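Local atomic coordinates of TqaL (Neurospora crassa, PDB entry 7EEH), a protein that belongs to the 2OG-Fe dioxygenase family of the cupin clan and holds an iron(III) ion in its beta fold. Residues B[166-171]-B[256-261]; B[59-64]-B[194-199]. The protein carries 1 engineered substitution. All coordinates share one frame; numbering follows the deposited sequence.

Interaction 1 (B[166-171]-B[256-261])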
loop_
_atom_site.group_PDB
_atom_site.type_symbol
_atom_site.label_atom_id
_atom_site.label_comp_id
_atom_site.label_asym_id
_atom_site.label_seq_id
_atom_site.Cartn_x
_atom_site.Cartn_y
_atom_site.Cartn_z
ATOM N N LEU B 166 30.934 -12.277 9.326
ATOM C CA LEU B 166 32.319 -12.223 8.865
ATOM C C LEU B 166 32.783 -10.780 8.724
ATOM O O LEU B 166 32.152 -9.984 8.019
ATOM C CB LEU B 166 32.470 -12.964 7.514
ATOM C CG LEU B 166 33.767 -12.759 6.725
ATOM C CD1 LEU B 166 34.941 -13.330 7.485
ATOM C CD2 LEU B 166 33.691 -13.383 5.351
ATOM N N ARG B 167 33.894 -10.447 9.379
ATOM C CA ARG B 167 34.570 -9.171 9.173
ATOM C C ARG B 167 35.889 -9.449 8.465
ATOM O O ARG B 167 36.751 -10.153 9.008
ATOM C CB ARG B 167 34.802 -8.444 10.502
ATOM C CG ARG B 167 35.876 -7.363 10.433
ATOM C CD ARG B 167 35.899 -6.504 11.690
ATOM N NE ARG B 167 34.642 -5.785 11.888
ATOM C CZ ARG B 167 34.325 -5.120 12.992
ATOM N NH1 ARG B 167 35.185 -5.063 14.012
ATOM N NH2 ARG B 167 33.146 -4.513 13.082
ATOM N N THR B 168 36.035 -8.937 7.247
ATOM C CA THR B 168 37.314 -9.037 6.554
ATOM C C THR B 168 38.157 -7.811 6.884
ATOM O O THR B 168 37.626 -6.749 7.201
ATOM C CB THR B 168 37.130 -9.162 5.038
ATOM O OG1 THR B 168 36.521 -7.973 4.523
ATOM C CG2 THR B 168 36.266 -10.380 4.701
ATOM N N VAL B 169 39.477 -7.971 6.827
ATOM C CA VAL B 169 40.421 -6.922 7.215
ATOM C C VAL B 169 41.480 -6.801 6.126
ATOM O O VAL B 169 42.126 -7.793 5.774
ATOM C CB VAL B 169 41.082 -7.214 8.574
ATOM C CG1 VAL B 169 41.981 -6.061 8.987
ATOM C CG2 VAL B 169 40.030 -7.478 9.640
ATOM N N THR B 170 41.649 -5.594 5.591
ATOM C CA THR B 170 42.640 -5.295 4.560
ATOM C C THR B 170 43.662 -4.347 5.165
ATOM O O THR B 170 43.304 -3.250 5.609
ATOM C CB THR B 170 41.999 -4.653 3.324
ATOM O OG1 THR B 170 40.975 -5.510 2.797
ATOM C CG2 THR B 170 43.048 -4.391 2.241
ATOM N N THR B 171 44.929 -4.757 5.178
ATOM C CA THR B 171 45.895 -3.936 5.888
ATOM C C THR B 171 47.029 -3.497 4.960
ATOM O O THR B 171 47.425 -4.255 4.063
ATOM C CB THR B 171 46.443 -4.705 7.114
ATOM O OG1 THR B 171 47.051 -3.794 8.038
ATOM C CG2 THR B 171 47.441 -5.783 6.705
ATOM N N SER B 256 35.346 -8.947 -5.750
ATOM C CA SER B 256 36.592 -8.211 -5.875
ATOM C C SER B 256 37.076 -7.773 -4.500
ATOM O O SER B 256 36.280 -7.657 -3.566
ATOM C CB SER B 256 36.397 -7.000 -6.785
ATOM O OG SER B 256 35.753 -5.945 -6.100
ATOM N N PRO B 257 38.381 -7.532 -4.335
ATOM C CA PRO B 257 38.904 -7.180 -3.005
ATOM C C PRO B 257 38.338 -5.869 -2.485
ATOM O O PRO B 257 38.021 -4.954 -3.248
ATOM C CB PRO B 257 40.417 -7.063 -3.236
ATOM C CG PRO B 257 40.675 -7.809 -4.500
ATOM C CD PRO B 257 39.455 -7.639 -5.337
ATOM N N VAL B 258 38.236 -5.775 -1.158
ATOM C CA VAL B 258 37.976 -4.485 -0.533
ATOM C C VAL B 258 39.143 -3.555 -0.814
ATOM O O VAL B 258 40.311 -3.931 -0.655
ATOM C CB VAL B 258 37.756 -4.648 0.976
ATOM C CG1 VAL B 258 37.516 -3.291 1.619
ATOM C CG2 VAL B 258 36.595 -5.573 1.243
ATOM N N LEU B 259 38.833 -2.330 -1.232
ATOM C CA LEU B 259 39.844 -1.303 -1.445
ATOM C C LEU B 259 39.737 -0.244 -0.362
ATOM O O LEU B 259 38.636 0.257 -0.097
ATOM C CB LEU B 259 39.688 -0.648 -2.824
ATOM C CG LEU B 259 39.998 -1.532 -4.027
ATOM C CD1 LEU B 259 39.647 -0.802 -5.312
ATOM C CD2 LEU B 259 41.447 -1.969 -4.031
ATOM N N PRO B 260 40.842 0.124 0.284
ATOM C CA PRO B 260 40.763 1.138 1.335
ATOM C C PRO B 260 40.703 2.534 0.739
ATOM O O PRO B 260 41.397 2.855 -0.227
ATOM C CB PRO B 260 42.056 0.924 2.134
ATOM C CG PRO B 260 43.004 0.269 1.180
ATOM C CD PRO B 260 42.235 -0.265 -0.007
ATOM N N LEU B 261 39.839 3.362 1.317
ATOM C CA LEU B 261 39.768 4.760 0.918
ATOM C C LEU B 261 41.085 5.470 1.207
ATOM O O LEU B 261 41.755 5.976 0.298
ATOM C CB LEU B 261 38.615 5.432 1.653
ATOM C CG LEU B 261 38.393 6.905 1.348
ATOM C CD1 LEU B 261 38.216 7.108 -0.147
ATOM C CD2 LEU B 261 37.195 7.414 2.130
#
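Thr170 and Val258 mark the nearest approach of the two backbones, 7.0 Å between their CA atoms, where the end of strand 158-170 passes the loop 256-261. Thr168 and Thr170, two residues apart on one face of the strand, both direct their CB atoms at the loop, and Val258 answers with its own. The hydroxyl of Thr170 lies against the root of the valine side chain, OG1 being 3.8 Å from Val258 CB. With Thr170 CG2 anti to the backbone N (chi1 -57° for OG1), the methyl is carried alongside the valine carbonyl, 4.0 Å from Val258 O, which the hydroxyl also approaches. Strand 158-170 belongs to the large antiparallel sheet of the double-stranded beta-helix, the cupin fold, whereas 256-261 continues from strand 252-255 of the small sheet, which carries the iron ligand His253; the contact sets this link to strand 267-277 against the end of strand 158-170 at the surface. Val258 reaches Thr168 with one of its methyls: CG2 is 4.1 Å from Thr168 OG1, a loose van der Waals approach. The valine also packs on Ala267 and Arg269 of strand 267-277. The Thr168 side chain is about 12 Å from the iron(III) ion.

Interaction 2 (B[59-64]-B[194-199]); sequences QRVSNN and TYLGSK
Leu196 projects from strand 190-199 into the turn 59-64, and its CD1 does most of the touching. The branch is extended away from the strand, CD1 anti to CA (chi2 -178°), which brings it 3.6 Å from Ser62 OG and 4.3 Å from Val61 CG1. One methyl thus meets a hydroxyl oxygen and an apolar methyl; the hydroxyl has a polar partner of its own in Asn165 OD1. Gln59 approaches the backbone of the leucine instead. Its CG lies 3.8 Å from Leu196 O, and its extended chain runs on to a water that donates to Leu196 O at 2.8 Å. The water's other link, to Gln59 OE1, is modelled too short to be trusted, so the bridge between the two segments is doubtful. Leu196 and Gly197 together face Asp270 across the sheet as a classic beta bulge, whose Gly197 N lies over one face of the Tyr195 ring, offset toward the rim. The turn, which follows helix 52-58, rests across strands of the large sheet: Leu196 also touches Leu272 of strand 267-277 and Asn165 of strand 158-170, and Val61 packs against Glu123 and Leu124 of helix 122-125.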
loop_
_atom_site.group_PDB
_atom_site.type_symbol
_atom_site.label_atom_id
_atom_site.label_comp_id
_atom_site.label_asym_id
_atom_site.label_seq_id
_atom_site.Cartn_x
_atom_site.Cartn_y
_atom_site.Cartn_z
ATOM N N GLN B 59 24.402 -3.434 13.869
ATOM C CA GLN B 59 25.580 -2.738 13.370
ATOM C C GLN B 59 26.776 -2.807 14.318
ATOM O O GLN B 59 27.844 -2.284 13.979
ATOM C CB GLN B 59 25.206 -1.290 13.063
ATOM C CG GLN B 59 24.301 -1.250 11.849
ATOM C CD GLN B 59 23.770 0.114 11.533
ATOM O OE1 GLN B 59 24.434 0.908 10.880
ATOM N NE2 GLN B 59 22.549 0.383 11.964
ATOM N N ARG B 60 26.626 -3.457 15.479
ATOM C CA ARG B 60 27.701 -3.613 16.447
ATOM C C ARG B 60 28.116 -5.057 16.693
ATOM O O ARG B 60 29.187 -5.277 17.269
ATOM C CB ARG B 60 27.297 -3.011 17.802
ATOM C CG ARG B 60 26.955 -1.542 17.768
ATOM C CD ARG B 60 26.364 -1.119 19.111
ATOM N NE ARG B 60 25.443 0.002 18.940
ATOM C CZ ARG B 60 24.144 -0.032 19.233
ATOM N NH1 ARG B 60 23.595 -1.134 19.741
ATOM N NH2 ARG B 60 23.398 1.049 19.038
ATOM N N VAL B 61 27.303 -6.037 16.297
ATOM C CA VAL B 61 27.571 -7.425 16.669
ATOM C C VAL B 61 28.875 -7.932 16.047
ATOM O O VAL B 61 29.545 -8.814 16.610
ATOM C CB VAL B 61 26.364 -8.311 16.289
ATOM C CG1 VAL B 61 26.145 -8.321 14.778
ATOM C CG2 VAL B 61 26.544 -9.725 16.822
ATOM N N SER B 62 29.273 -7.373 14.903
ATOM C CA SER B 62 30.499 -7.811 14.247
ATOM C C SER B 62 31.749 -7.430 15.038
ATOM O O SER B 62 32.842 -7.919 14.721
ATOM C CB SER B 62 30.572 -7.201 12.851
ATOM O OG SER B 62 29.529 -7.720 12.029
ATOM N N ASN B 63 31.618 -6.555 16.036
ATOM C CA ASN B 63 32.742 -6.185 16.889
ATOM C C ASN B 63 33.173 -7.312 17.819
ATOM O O ASN B 63 34.259 -7.227 18.404
ATOM C CB ASN B 63 32.388 -4.948 17.727
ATOM C CG ASN B 63 32.313 -3.666 16.894
ATOM O OD1 ASN B 63 32.999 -3.526 15.886
ATOM N ND2 ASN B 63 31.489 -2.722 17.334
ATOM N N ASN B 64 32.351 -8.353 17.975
ATOM C CA ASN B 64 32.597 -9.430 18.926
ATOM C C ASN B 64 32.892 -10.758 18.246
ATOM O O ASN B 64 32.698 -11.819 18.856
ATOM C CB ASN B 64 31.404 -9.578 19.871
ATOM C CG ASN B 64 31.279 -8.417 20.812
ATOM O OD1 ASN B 64 32.271 -7.772 21.128
ATOM N ND2 ASN B 64 30.059 -8.144 21.277
ATOM N N THR B 194 24.364 -10.264 3.171
ATOM C CA THR B 194 23.735 -9.066 3.698
ATOM C C THR B 194 24.813 -8.231 4.372
ATOM O O THR B 194 25.595 -8.750 5.170
ATOM C CB THR B 194 22.622 -9.437 4.678
ATOM O OG1 THR B 194 21.547 -10.061 3.954
ATOM C CG2 THR B 194 22.093 -8.217 5.423
ATOM N N TYR B 195 24.866 -6.954 4.019
ATOM C CA TYR B 195 25.902 -6.040 4.467
ATOM C C TYR B 195 25.496 -5.394 5.783
ATOM O O TYR B 195 24.389 -4.861 5.909
ATOM C CB TYR B 195 26.120 -4.990 3.386
ATOM C CG TYR B 195 26.961 -3.795 3.719
ATOM C CD1 TYR B 195 26.410 -2.682 4.351
ATOM C CD2 TYR B 195 28.290 -3.739 3.326
ATOM C CE1 TYR B 195 27.182 -1.556 4.619
ATOM C CE2 TYR B 195 29.068 -2.624 3.591
ATOM C CZ TYR B 195 28.510 -1.541 4.234
ATOM O OH TYR B 195 29.286 -0.433 4.480
ATOM N N LEU B 196 26.390 -5.441 6.762
ATOM C CA LEU B 196 26.123 -4.827 8.054
ATOM C C LEU B 196 26.823 -3.489 8.245
ATOM O O LEU B 196 26.288 -2.626 8.949
ATOM C CB LEU B 196 26.546 -5.765 9.192
ATOM C CG LEU B 196 25.758 -7.068 9.300
ATOM C CD1 LEU B 196 26.259 -7.879 10.516
ATOM C CD2 LEU B 196 24.257 -6.739 9.384
ATOM N N GLY B 197 28.002 -3.312 7.668
ATOM C CA GLY B 197 28.746 -2.076 7.816
ATOM C C GLY B 197 30.137 -2.251 7.244
ATOM O O GLY B 197 30.513 -3.332 6.782
ATOM N N SER B 198 30.901 -1.161 7.291
ATOM C CA SER B 198 32.292 -1.173 6.851
ATOM C C SER B 198 33.036 0.025 7.439
ATOM O O SER B 198 32.435 0.924 8.031
ATOM C CB SER B 198 32.387 -1.153 5.336
ATOM O OG SER B 198 32.033 0.122 4.829
ATOM N N LYS B 199 34.357 0.034 7.234
ATOM C CA LYS B 199 35.254 1.054 7.785
ATOM C C LYS B 199 36.365 1.329 6.782
ATOM O O LYS B 199 37.106 0.407 6.423
ATOM C CB LYS B 199 35.853 0.596 9.118
ATOM C CG LYS B 199 36.424 1.719 10.006
ATOM C CD LYS B 199 37.100 1.149 11.272
ATOM C CE LYS B 199 38.420 0.422 10.951
ATOM N NZ LYS B 199 39.159 -0.058 12.160
HETATM O O HOH W 1 26.332 0.078 9.580
#

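How the interactions relate
The centres of interactions 1 and 2 lie 13 Å apart, on opposite faces of the same large antiparallel sheet. Strands 158-170 and 190-199 each serve one contact and flank strand 267-277. Along the chain the segments alternate, 59-64, 166-171, 194-199, 256-261, so the two contacts cross along the sequence. Their direct link is Arg167, on the strand face that meets the turn 59-64: its NH2 lies 3.0 Å from Asn63 OD1, a probable hydrogen bond, and its NE forms a salt bridge with Asp270. Interaction 2 thus backs the sheet with the turn after helix 52-58, while interaction 1 sets its other face against the loop that leaves the small sheet.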